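Local coordinates for uncharacterized protein (Pyrococcus furiosus DSM 3638, PDB 3WZ2) that is an archaeal homologue of proteasome-assembly chaperones and probably takes part in the assembly or activation of the proteasome, at residues L72-K77 with I81-D86; A37-K42 with N193-L198; W165-S168 with K173-V176. All coordinates share one frame; numbering follows the deposited sequence.

Interaction 1. Residues L72-K77 with I81-D86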
ATOM      1  N   LEU B  72      -9.873   5.073 -21.789  1.00 20.53           N
ATOM      2  CA  LEU B  72      -9.918   3.677 -22.240  1.00 20.89           C
ATOM      3  C   LEU B  72     -11.236   3.427 -22.919  1.00 20.94           C
ATOM      4  O   LEU B  72     -12.275   3.473 -22.282  1.00 22.18           O
ATOM      5  CB  LEU B  72      -9.765   2.718 -21.063  1.00 21.89           C
ATOM      6  CG  LEU B  72      -8.345   2.311 -20.767  1.00 22.94           C
ATOM      7  CD1 LEU B  72      -7.527   3.474 -20.225  1.00 22.45           C
ATOM      8  CD2 LEU B  72      -8.338   1.161 -19.775  1.00 22.81           C
ATOM      9  N   ARG B  73     -11.204   3.277 -24.226  1.00 19.73           N
ATOM     10  CA  ARG B  73     -12.424   3.331 -24.990  1.00 21.90           C
ATOM     11  C   ARG B  73     -12.471   2.219 -26.040  1.00 20.34           C
ATOM     12  O   ARG B  73     -11.448   1.643 -26.395  1.00 21.36           O
ATOM     13  CB  ARG B  73     -12.682   4.719 -25.630  1.00 24.46           C
ATOM     14  CG  ARG B  73     -11.487   5.372 -26.218  1.00 25.71           C
ATOM     15  CD  ARG B  73     -11.723   6.834 -26.611  1.00 28.20           C
ATOM     16  NE  ARG B  73     -10.598   7.205 -27.447  1.00 25.28           N
ATOM     17  CZ  ARG B  73      -9.406   7.498 -26.990  1.00 26.96           C
ATOM     18  NH1 ARG B  73      -9.173   7.521 -25.679  1.00 32.04           N
ATOM     19  NH2 ARG B  73      -8.451   7.833 -27.835  1.00 25.07           N
ATOM     20  N   PHE B  74     -13.687   1.940 -26.488  1.00 20.58           N
ATOM     21  CA  PHE B  74     -13.973   0.963 -27.532  1.00 20.13           C
ATOM     22  C   PHE B  74     -14.676   1.647 -28.676  1.00 20.88           C
ATOM     23  O   PHE B  74     -15.646   2.384 -28.469  1.00 21.78           O
ATOM     24  CB  PHE B  74     -14.869  -0.140 -26.987  1.00 19.46           C
ATOM     25  CG  PHE B  74     -14.263  -0.865 -25.824  1.00 19.96           C
ATOM     26  CD1 PHE B  74     -13.294  -1.818 -26.024  1.00 19.98           C
ATOM     27  CD2 PHE B  74     -14.651  -0.568 -24.521  1.00 21.85           C
ATOM     28  CE1 PHE B  74     -12.722  -2.478 -24.954  1.00 22.58           C
ATOM     29  CE2 PHE B  74     -14.075  -1.232 -23.443  1.00 22.91           C
ATOM     30  CZ  PHE B  74     -13.092  -2.179 -23.665  1.00 21.45           C
ATOM     31  N   TYR B  75     -14.169   1.410 -29.887  1.00 21.38           N
ATOM     32  CA  TYR B  75     -14.791   1.871 -31.104  1.00 21.59           C
ATOM     33  C   TYR B  75     -15.394   0.705 -31.829  1.00 22.61           C
ATOM     34  O   TYR B  75     -14.938  -0.434 -31.687  1.00 22.93           O
ATOM     35  CB  TYR B  75     -13.752   2.547 -31.985  1.00 24.38           C
ATOM     36  CG  TYR B  75     -13.232   3.851 -31.440  1.00 24.70           C
ATOM     37  CD1 TYR B  75     -13.928   5.038 -31.655  1.00 28.29           C
ATOM     38  CD2 TYR B  75     -12.077   3.901 -30.717  1.00 25.86           C
ATOM     39  CE1 TYR B  75     -13.479   6.241 -31.159  1.00 26.18           C
ATOM     40  CE2 TYR B  75     -11.602   5.109 -30.211  1.00 28.81           C
ATOM     41  CZ  TYR B  75     -12.321   6.268 -30.434  1.00 29.62           C
ATOM     42  OH  TYR B  75     -11.840   7.441 -29.937  1.00 30.52           O
ATOM     43  N   GLY B  76     -16.411   0.989 -32.620  1.00 22.08           N
ATOM     44  CA  GLY B  76     -17.233  -0.028 -33.208  1.00 23.72           C
ATOM     45  C   GLY B  76     -17.719   0.367 -34.568  1.00 25.88           C
ATOM     46  O   GLY B  76     -18.067   1.524 -34.804  1.00 27.44           O
ATOM     47  N   LYS B  77     -17.731  -0.599 -35.464  1.00 28.94           N
ATOM     48  CA  LYS B  77     -18.493  -0.532 -36.690  1.00 33.60           C
ATOM     49  C   LYS B  77     -18.843  -1.929 -37.136  1.00 31.41           C
ATOM     50  O   LYS B  77     -17.943  -2.744 -37.307  1.00 30.31           O
ATOM     51  CB  LYS B  77     -17.589   0.072 -37.768  1.00 36.29           C
ATOM     52  CG  LYS B  77     -18.261   0.333 -39.117  1.00 46.75           C
ATOM     53  CD  LYS B  77     -19.088   1.593 -38.979  1.00 52.49           C
ATOM     54  CE  LYS B  77     -18.676   2.726 -39.876  1.00 58.52           C
ATOM     55  NZ  LYS B  77     -19.920   3.187 -40.535  1.00 62.63           N
ATOM     56  N   ILE B  81     -14.889  -4.454 -33.197  1.00 18.88           N
ATOM     57  CA  ILE B  81     -14.618  -3.601 -32.048  1.00 18.86           C
ATOM     58  C   ILE B  81     -13.121  -3.386 -31.966  1.00 19.91           C
ATOM     59  O   ILE B  81     -12.348  -4.336 -32.104  1.00 20.93           O
ATOM     60  CB  ILE B  81     -15.086  -4.244 -30.747  1.00 20.68           C
ATOM     61  CG1 ILE B  81     -16.594  -4.558 -30.806  1.00 21.89           C
ATOM     62  CG2 ILE B  81     -14.761  -3.357 -29.561  1.00 21.40           C
ATOM     63  CD1 ILE B  81     -17.100  -5.358 -29.639  1.00 23.22           C
ATOM     64  N   ILE B  82     -12.718  -2.136 -31.742  1.00 19.15           N
ATOM     65  CA  ILE B  82     -11.317  -1.791 -31.488  1.00 18.19           C
ATOM     66  C   ILE B  82     -11.170  -1.185 -30.116  1.00 17.97           C
ATOM     67  O   ILE B  82     -11.905  -0.263 -29.773  1.00 18.39           O
ATOM     68  CB  ILE B  82     -10.805  -0.812 -32.537  1.00 18.79           C
ATOM     69  CG1 ILE B  82     -10.861  -1.512 -33.890  1.00 20.23           C
ATOM     70  CG2 ILE B  82      -9.385  -0.380 -32.240  1.00 19.87           C
ATOM     71  CD1 ILE B  82     -10.338  -0.692 -35.018  1.00 22.48           C
ATOM     72  N   ALA B  83     -10.223  -1.698 -29.333  1.00 16.91           N
ATOM     73  CA  ALA B  83      -9.978  -1.237 -27.978  1.00 17.80           C
ATOM     74  C   ALA B  83      -8.707  -0.424 -27.929  1.00 18.44           C
ATOM     75  O   ALA B  83      -7.640  -0.924 -28.333  1.00 17.05           O
ATOM     76  CB  ALA B  83      -9.855  -2.440 -27.053  1.00 18.60           C
ATOM     77  N   ILE B  84      -8.799   0.771 -27.343  1.00 18.66           N
ATOM     78  CA  ILE B  84      -7.704   1.750 -27.312  1.00 19.82           C
ATOM     79  C   ILE B  84      -7.510   2.191 -25.875  1.00 18.59           C
ATOM     80  O   ILE B  84      -8.470   2.292 -25.126  1.00 18.60           O
ATOM     81  CB  ILE B  84      -8.095   2.967 -28.200  1.00 24.42           C
ATOM     82  CG1 ILE B  84      -8.026   2.505 -29.716  1.00 25.41           C
ATOM     83  CG2 ILE B  84      -7.260   4.207 -27.863  1.00 23.89           C
ATOM     84  CD1 ILE B  84      -8.456   3.512 -30.743  1.00 30.11           C
ATOM     85  N   ALA B  85      -6.276   2.482 -25.501  1.00 19.02           N
ATOM     86  CA  ALA B  85      -5.985   3.128 -24.245  1.00 20.77           C
ATOM     87  C   ALA B  85      -4.962   4.238 -24.423  1.00 22.89           C
ATOM     88  O   ALA B  85      -3.918   4.020 -25.014  1.00 24.70           O
ATOM     89  CB  ALA B  85      -5.458   2.104 -23.242  1.00 20.69           C
ATOM     90  N   ASP B  86      -5.216   5.394 -23.826  1.00 24.64           N
ATOM     91  CA  ASP B  86      -4.277   6.488 -23.862  1.00 27.52           C
ATOM     92  C   ASP B  86      -3.379   6.612 -22.634  1.00 29.17           C
ATOM     93  O   ASP B  86      -2.545   7.498 -22.590  1.00 28.70           O
ATOM     94  CB  ASP B  86      -5.028   7.791 -24.141  1.00 31.15           C
ATOM     95  CG  ASP B  86      -5.480   7.894 -25.617  1.00 35.05           C
ATOM     96  OD1 ASP B  86      -4.720   7.463 -26.499  1.00 37.54           O
ATOM     97  OD2 ASP B  86      -6.609   8.358 -25.893  1.00 37.39           O
TER
HETATM   98  O   HOH W   1      -5.450   7.947 -28.831  1.00 38.25           O
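Both terminal nitrogens of R73 close on one oxygen of D86: NH1 and NH2 each lie 2.7 Å from D86 OD2, an end-on salt bridge in which a single oxygen accepts two bent N-H...O bonds (about 142°). The carboxylate oxygen lies close to the guanidinium plane, but the two groups are not coplanar; their planes are 41° apart, and both nitrogens approach OD2 from the same face of the carboxylate. Water 1 accepts a weak bond from R73 NH2 and donates to D86 OD1. The remaining nitrogen, R73 NE, donates to Y75 OH at 2.8 Å, again in the guanidinium plane, while NH1 also reaches the carbonyl of P70. R73 turns CG between its backbone N and carbonyl carbon (chi1 42°) and then runs extended to NE. This path lays its guanidinium over I84, whose CG2 is 3.8 Å from R73 NH2 and sits beneath the rim of one face. The other end of I84 serves Y75, with CD1 3.6 Å from Y75 CE2. On the reverse face of the sheet F74 CE1 meets A83 CB at 3.6 Å, and L72 packs against A85. Strands 72-77 and 81-85 run antiparallel, a beta hairpin zipped by paired backbone bonds of R73 with I84 and of Y75 with I82; the Y75 N to I82 O bond measures 2.8 Å. Strands 47-53 and 21-24 flank the hairpin on its two outer edges. With every guanidinium nitrogen engaged, the buried arginine is held against rotation, and the adjacent carboxylate probably balances its charge at the hairpin's open end.

Interaction 2. Residues A37-K42 with N193-L198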
ATOM      1  N   ALA B  37      -4.111   0.750 -34.078  1.00 21.29           N
ATOM      2  CA  ALA B  37      -5.522   0.665 -33.698  1.00 21.47           C
ATOM      3  C   ALA B  37      -6.211   1.998 -33.823  1.00 21.25           C
ATOM      4  O   ALA B  37      -7.373   2.045 -34.245  1.00 23.86           O
ATOM      5  CB  ALA B  37      -5.659   0.133 -32.276  1.00 20.79           C
ATOM      6  N   ASN B  38      -5.513   3.056 -33.448  1.00 22.77           N
ATOM      7  CA  ASN B  38      -6.025   4.421 -33.652  1.00 25.24           C
ATOM      8  C   ASN B  38      -6.213   4.757 -35.112  1.00 25.13           C
ATOM      9  O   ASN B  38      -7.267   5.253 -35.508  1.00 26.09           O
ATOM     10  CB  ASN B  38      -5.130   5.452 -32.995  1.00 27.94           C
ATOM     11  CG  ASN B  38      -5.412   5.593 -31.504  1.00 32.29           C
ATOM     12  OD1 ASN B  38      -6.353   6.284 -31.112  1.00 35.26           O
ATOM     13  ND2 ASN B  38      -4.632   4.895 -30.665  1.00 34.17           N
ATOM     14  N   PHE B  39      -5.240   4.382 -35.933  1.00 25.68           N
ATOM     15  CA  PHE B  39      -5.392   4.548 -37.359  1.00 25.36           C
ATOM     16  C   PHE B  39      -6.602   3.802 -37.873  1.00 27.66           C
ATOM     17  O   PHE B  39      -7.417   4.353 -38.596  1.00 28.20           O
ATOM     18  CB  PHE B  39      -4.150   4.076 -38.082  1.00 27.20           C
ATOM     19  CG  PHE B  39      -4.198   4.327 -39.553  1.00 28.22           C
ATOM     20  CD1 PHE B  39      -4.262   5.635 -40.027  1.00 28.34           C
ATOM     21  CD2 PHE B  39      -4.169   3.291 -40.455  1.00 28.31           C
ATOM     22  CE1 PHE B  39      -4.301   5.889 -41.360  1.00 29.01           C
ATOM     23  CE2 PHE B  39      -4.222   3.545 -41.811  1.00 30.98           C
ATOM     24  CZ  PHE B  39      -4.283   4.853 -42.262  1.00 29.19           C
ATOM     25  N   LEU B  40      -6.746   2.526 -37.527  1.00 26.82           N
ATOM     26  CA  LEU B  40      -7.886   1.793 -38.045  1.00 26.73           C
ATOM     27  C   LEU B  40      -9.213   2.339 -37.624  1.00 25.92           C
ATOM     28  O   LEU B  40     -10.172   2.260 -38.384  1.00 26.38           O
ATOM     29  CB  LEU B  40      -7.848   0.337 -37.645  1.00 28.74           C
ATOM     30  CG  LEU B  40      -6.855  -0.506 -38.419  1.00 30.30           C
ATOM     31  CD1 LEU B  40      -6.470  -1.734 -37.620  1.00 31.88           C
ATOM     32  CD2 LEU B  40      -7.467  -0.903 -39.745  1.00 33.16           C
ATOM     33  N   ALA B  41      -9.319   2.798 -36.389  1.00 26.98           N
ATOM     34  CA  ALA B  41     -10.603   3.254 -35.902  1.00 28.26           C
ATOM     35  C   ALA B  41     -11.039   4.496 -36.677  1.00 31.83           C
ATOM     36  O   ALA B  41     -12.211   4.649 -37.006  1.00 30.55           O
ATOM     37  CB  ALA B  41     -10.515   3.567 -34.433  1.00 29.37           C
ATOM     38  N   LYS B  42     -10.070   5.363 -36.963  1.00 35.29           N
ATOM     39  CA  LYS B  42     -10.307   6.572 -37.746  1.00 40.77           C
ATOM     40  C   LYS B  42     -10.579   6.258 -39.210  1.00 38.23           C
ATOM     41  O   LYS B  42     -11.558   6.736 -39.761  1.00 36.29           O
ATOM     42  CB  LYS B  42      -9.127   7.522 -37.604  1.00 50.81           C
ATOM     43  CG  LYS B  42      -9.210   8.757 -38.484  1.00 59.98           C
ATOM     44  CD  LYS B  42      -7.990   9.655 -38.298  1.00 71.82           C
ATOM     45  CE  LYS B  42      -8.228  10.585 -37.111  1.00 79.61           C
ATOM     46  NZ  LYS B  42      -6.983  11.243 -36.629  1.00 80.16           N
ATOM     47  N   ASN B 193       2.964  -1.762 -41.184  1.00 19.37           N
ATOM     48  CA  ASN B 193       3.159  -3.163 -41.536  1.00 20.35           C
ATOM     49  C   ASN B 193       2.081  -4.068 -40.901  1.00 21.15           C
ATOM     50  O   ASN B 193       1.568  -4.992 -41.535  1.00 20.38           O
ATOM     51  CB  ASN B 193       4.539  -3.663 -41.075  1.00 21.92           C
ATOM     52  CG  ASN B 193       5.705  -2.936 -41.754  1.00 21.34           C
ATOM     53  OD1 ASN B 193       5.539  -2.382 -42.817  1.00 21.93           O
ATOM     54  ND2 ASN B 193       6.905  -3.025 -41.162  1.00 19.27           N
ATOM     55  N   VAL B 194       1.749  -3.795 -39.638  1.00 19.86           N
ATOM     56  CA  VAL B 194       0.749  -4.583 -38.939  1.00 20.13           C
ATOM     57  C   VAL B 194      -0.646  -4.360 -39.517  1.00 19.74           C
ATOM     58  O   VAL B 194      -1.400  -5.308 -39.730  1.00 19.09           O
ATOM     59  CB  VAL B 194       0.768  -4.288 -37.431  1.00 19.70           C
ATOM     60  CG1 VAL B 194      -0.441  -4.865 -36.768  1.00 20.03           C
ATOM     61  CG2 VAL B 194       2.046  -4.856 -36.834  1.00 21.96           C
ATOM     62  N   VAL B 195      -0.980  -3.115 -39.822  1.00 20.17           N
ATOM     63  CA  VAL B 195      -2.257  -2.842 -40.445  1.00 21.44           C
ATOM     64  C   VAL B 195      -2.413  -3.554 -41.797  1.00 21.70           C
ATOM     65  O   VAL B 195      -3.475  -4.101 -42.075  1.00 20.44           O
ATOM     66  CB  VAL B 195      -2.490  -1.348 -40.643  1.00 22.79           C
ATOM     67  CG1 VAL B 195      -3.735  -1.099 -41.490  1.00 22.31           C
ATOM     68  CG2 VAL B 195      -2.616  -0.686 -39.299  1.00 25.10           C
ATOM     69  N   GLU B 196      -1.350  -3.594 -42.595  1.00 21.69           N
ATOM     70  CA  GLU B 196      -1.408  -4.316 -43.873  1.00 25.88           C
ATOM     71  C   GLU B 196      -1.769  -5.780 -43.676  1.00 23.27           C
ATOM     72  O   GLU B 196      -2.569  -6.313 -44.418  1.00 24.45           O
ATOM     73  CB  GLU B 196      -0.089  -4.230 -44.682  1.00 29.56           C
ATOM     74  CG  GLU B 196       0.155  -2.883 -45.352  1.00 38.18           C
ATOM     75  CD  GLU B 196       1.478  -2.820 -46.140  1.00 45.27           C
ATOM     76  OE1 GLU B 196       2.582  -3.028 -45.564  1.00 49.75           O
ATOM     77  OE2 GLU B 196       1.408  -2.582 -47.365  1.00 55.20           O
ATOM     78  N   VAL B 197      -1.153  -6.446 -42.713  1.00 22.26           N
ATOM     79  CA  VAL B 197      -1.498  -7.853 -42.440  1.00 21.25           C
ATOM     80  C   VAL B 197      -2.918  -7.998 -41.941  1.00 21.99           C
ATOM     81  O   VAL B 197      -3.643  -8.896 -42.373  1.00 22.29           O
ATOM     82  CB  VAL B 197      -0.538  -8.497 -41.457  1.00 21.89           C
ATOM     83  CG1 VAL B 197      -1.007  -9.900 -41.111  1.00 21.89           C
ATOM     84  CG2 VAL B 197       0.876  -8.538 -42.043  1.00 23.36           C
ATOM     85  N   LEU B 198      -3.334  -7.114 -41.040  1.00 21.63           N
ATOM     86  CA  LEU B 198      -4.698  -7.158 -40.542  1.00 22.26           C
ATOM     87  C   LEU B 198      -5.754  -6.967 -41.623  1.00 22.19           C
ATOM     88  O   LEU B 198      -6.806  -7.614 -41.633  1.00 20.96           O
ATOM     89  CB  LEU B 198      -4.900  -6.114 -39.445  1.00 22.89           C
ATOM     90  CG  LEU B 198      -6.242  -6.262 -38.702  1.00 23.02           C
ATOM     91  CD1 LEU B 198      -6.230  -7.481 -37.819  1.00 22.90           C
ATOM     92  CD2 LEU B 198      -6.475  -5.026 -37.874  1.00 25.48           C
TER
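The ring of F39 meets V195 at its edge: V195 CG2 lies near the ring plane, 4.4 Å from F39 CD2, so within this contact valine touches the rim of the phenyl group and not a face. V206, from a loop, also packs on F39. The closer contacts come from L40, whose two methyls divide the work. CD2 of L40 lies 4.1 Å from V195 CG1, the two side chains lying alongside each other and pointing opposite ways. CD1 of L40 turns instead to L198 CD2, at 3.3 Å; the value is tighter than normal carbon-carbon contact and is doubtful in detail at this resolution. L198 sends CG opposite its own backbone N (chi1 -170°), and V195 CG1 takes the same direction from its backbone, which brings both groups forward into the gap between the helices. No hydrogen bond joins the segments, and the interface is purely apolar. The contact is narrow: the segment axes stay 10.6 Å apart and 180 Å² is buried, with the one close point at L40 and L198. The axes of segments 37-42 and 193-198 cross at -51°. L40 also rests on I82 of strand 80-85, so the same residue joins the neighbouring helix to the sheet. Helix 32-43 is the connection of a beta-alpha-beta crossover between the parallel strands 21-24 and 47-53, and helix 188-202 follows strand 174-181; side-by-side helices laid over a mixed sheet are typical of layered alpha/beta folds such as this PAC2 family domain.

Interaction 3. Residues W165-S168 with K173-V176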
ATOM      1  N   TRP B 165      -3.629 -15.453 -24.120  1.00 19.04           N
ATOM      2  CA  TRP B 165      -3.717 -16.645 -23.273  1.00 19.15           C
ATOM      3  C   TRP B 165      -5.174 -16.793 -22.765  1.00 18.28           C
ATOM      4  O   TRP B 165      -5.783 -17.865 -22.913  1.00 14.83           O
ATOM      5  CB  TRP B 165      -2.712 -16.577 -22.116  1.00 18.88           C
ATOM      6  CG  TRP B 165      -2.915 -17.697 -21.072  1.00 19.50           C
ATOM      7  CD1 TRP B 165      -3.448 -17.567 -19.827  1.00 19.35           C
ATOM      8  CD2 TRP B 165      -2.600 -19.069 -21.231  1.00 19.88           C
ATOM      9  NE1 TRP B 165      -3.487 -18.775 -19.204  1.00 20.78           N
ATOM     10  CE2 TRP B 165      -2.984 -19.726 -20.049  1.00 20.94           C
ATOM     11  CE3 TRP B 165      -2.031 -19.807 -22.254  1.00 21.35           C
ATOM     12  CZ2 TRP B 165      -2.790 -21.094 -19.853  1.00 22.73           C
ATOM     13  CZ3 TRP B 165      -1.837 -21.183 -22.071  1.00 23.23           C
ATOM     14  CH2 TRP B 165      -2.233 -21.817 -20.887  1.00 22.37           C
ATOM     15  N   GLU B 166      -5.721 -15.726 -22.184  1.00 18.19           N
ATOM     16  CA  GLU B 166      -7.019 -15.839 -21.509  1.00 21.66           C
ATOM     17  C   GLU B 166      -8.164 -16.071 -22.472  1.00 18.83           C
ATOM     18  O   GLU B 166      -9.042 -16.904 -22.212  1.00 18.02           O
ATOM     19  CB  GLU B 166      -7.315 -14.636 -20.637  1.00 27.00           C
ATOM     20  CG  GLU B 166      -6.446 -14.563 -19.368  1.00 35.28           C
ATOM     21  CD  GLU B 166      -6.671 -15.725 -18.390  1.00 41.58           C
ATOM     22  OE1 GLU B 166      -7.839 -16.161 -18.277  1.00 45.08           O
ATOM     23  OE2 GLU B 166      -5.672 -16.248 -17.771  1.00 51.38           O
ATOM     24  N   ALA B 167      -8.105 -15.418 -23.618  1.00 16.39           N
ATOM     25  CA  ALA B 167      -9.092 -15.665 -24.645  1.00 18.09           C
ATOM     26  C   ALA B 167      -9.058 -17.098 -25.161  1.00 17.93           C
ATOM     27  O   ALA B 167     -10.094 -17.742 -25.339  1.00 19.11           O
ATOM     28  CB  ALA B 167      -8.931 -14.674 -25.770  1.00 17.75           C
ATOM     29  N   SER B 168      -7.869 -17.611 -25.379  1.00 18.35           N
ATOM     30  CA  SER B 168      -7.738 -18.979 -25.812  1.00 21.71           C
ATOM     31  C   SER B 168      -8.269 -19.965 -24.768  1.00 22.24           C
ATOM     32  O   SER B 168      -8.973 -20.901 -25.099  1.00 22.87           O
ATOM     33  CB  SER B 168      -6.297 -19.284 -26.076  1.00 24.81           C
ATOM     34  OG  SER B 168      -6.243 -20.466 -26.854  1.00 31.24           O
ATOM     35  N   LYS B 173     -10.985 -17.908 -30.453  1.00 18.46           N
ATOM     36  CA  LYS B 173      -9.907 -17.877 -31.417  1.00 19.47           C
ATOM     37  C   LYS B 173      -9.149 -16.600 -31.197  1.00 17.29           C
ATOM     38  O   LYS B 173      -9.697 -15.511 -31.386  1.00 15.50           O
ATOM     39  CB  LYS B 173     -10.472 -17.951 -32.855  1.00 22.89           C
ATOM     40  CG  LYS B 173     -11.288 -19.202 -33.136  1.00 25.57           C
ATOM     41  CD  LYS B 173     -12.093 -19.168 -34.436  1.00 30.74           C
ATOM     42  CE  LYS B 173     -11.230 -19.248 -35.679  1.00 33.71           C
ATOM     43  NZ  LYS B 173     -10.147 -20.271 -35.576  1.00 39.25           N
ATOM     44  N   SER B 174      -7.895 -16.733 -30.783  1.00 17.08           N
ATOM     45  CA  SER B 174      -7.069 -15.581 -30.406  1.00 17.29           C
ATOM     46  C   SER B 174      -5.780 -15.549 -31.235  1.00 17.09           C
ATOM     47  O   SER B 174      -5.246 -16.604 -31.657  1.00 16.05           O
ATOM     48  CB  SER B 174      -6.801 -15.502 -28.893  1.00 17.06           C
ATOM     49  OG  SER B 174      -5.908 -16.473 -28.437  1.00 18.54           O
ATOM     50  N   TYR B 175      -5.336 -14.327 -31.518  1.00 16.02           N
ATOM     51  CA  TYR B 175      -4.152 -14.073 -32.295  1.00 16.42           C
ATOM     52  C   TYR B 175      -3.429 -12.846 -31.768  1.00 16.98           C
ATOM     53  O   TYR B 175      -4.061 -11.930 -31.242  1.00 16.04           O
ATOM     54  CB  TYR B 175      -4.480 -13.802 -33.753  1.00 17.23           C
ATOM     55  CG  TYR B 175      -5.560 -14.664 -34.384  1.00 18.96           C
ATOM     56  CD1 TYR B 175      -6.863 -14.527 -34.005  1.00 20.28           C
ATOM     57  CD2 TYR B 175      -5.274 -15.607 -35.393  1.00 21.14           C
ATOM     58  CE1 TYR B 175      -7.862 -15.280 -34.581  1.00 20.53           C
ATOM     59  CE2 TYR B 175      -6.287 -16.369 -35.990  1.00 19.83           C
ATOM     60  CZ  TYR B 175      -7.575 -16.174 -35.582  1.00 20.22           C
ATOM     61  OH  TYR B 175      -8.576 -16.907 -36.137  1.00 24.12           O
ATOM     62  N   VAL B 176      -2.107 -12.826 -31.931  1.00 16.41           N
ATOM     63  CA  VAL B 176      -1.343 -11.592 -31.866  1.00 16.93           C
ATOM     64  C   VAL B 176      -0.546 -11.404 -33.178  1.00 17.62           C
ATOM     65  O   VAL B 176       0.091 -12.324 -33.653  1.00 16.24           O
ATOM     66  CB  VAL B 176      -0.384 -11.597 -30.670  1.00 18.59           C
ATOM     67  CG1 VAL B 176       0.288 -10.240 -30.492  1.00 18.03           C
ATOM     68  CG2 VAL B 176      -1.107 -11.990 -29.374  1.00 18.02           C
TER
HETATM   69  O   HOH W   2      -7.207 -19.535 -29.805  1.00 19.24           O
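A167 overlaps S174 through their beta carbons: A167 CB points at the strand and S174 CB points back at the helix, 3.9 Å apart. The hydroxyl of S174 adds the second touch, OG lying 3.7 Å from S168 CB. It gets there because chi1 72° swings S174 OG back over its own backbone, a direction that carries it under the helix, where it forms a hydrogen bond with the L164 carbonyl. S168 OG turns to water 2 and, weakly, to the G135 carbonyl, and no direct hydrogen bond links the two segments. Water 2 bridges them instead, accepting a hydrogen bond from S174 N at 3.0 Å and lying 3.2 Å from S168 OG. The small residues allow a close approach, with S168 and S174 CA atoms 5.8 Å apart. Helix 158-169 here runs into strand 174-181 through a short turn, an alpha-beta unit in which the end of the helix packs against the start of the strand that follows it. That strand lies inside the mixed sheet, running parallel to 112-120 and antiparallel to 130-134, and Y175 faces the other way, onto helix 137-145. The far side of the helix looks toward a second subunit: W165, directed away from S174, makes an edge-to-face ring contact with Y51 of that neighbouring chain, and E166 packs on its D53.

How the interactions relate
Interactions 1 and 2 touch directly, their centres 13 Å apart: I82 CD1 lies 3.8 Å from L40 CB, and I84 CD1 approaches N38 OD1 at 3.5 Å. Helix 32-43 thus packs on the hairpin with one flank and on helix 188-202 with another. Interaction 3 stands apart. Its centre is 18 Å from that of interaction 1, with nearest atoms about 11 Å apart, yet both belong to the same sheet, separated by strands 21-24 and 112-120. From interaction 2 its nearest atoms are about 7 Å away, and strand 174-181 leads along the chain into helix 188-202. Of the three, interaction 3 borders a neighbouring subunit.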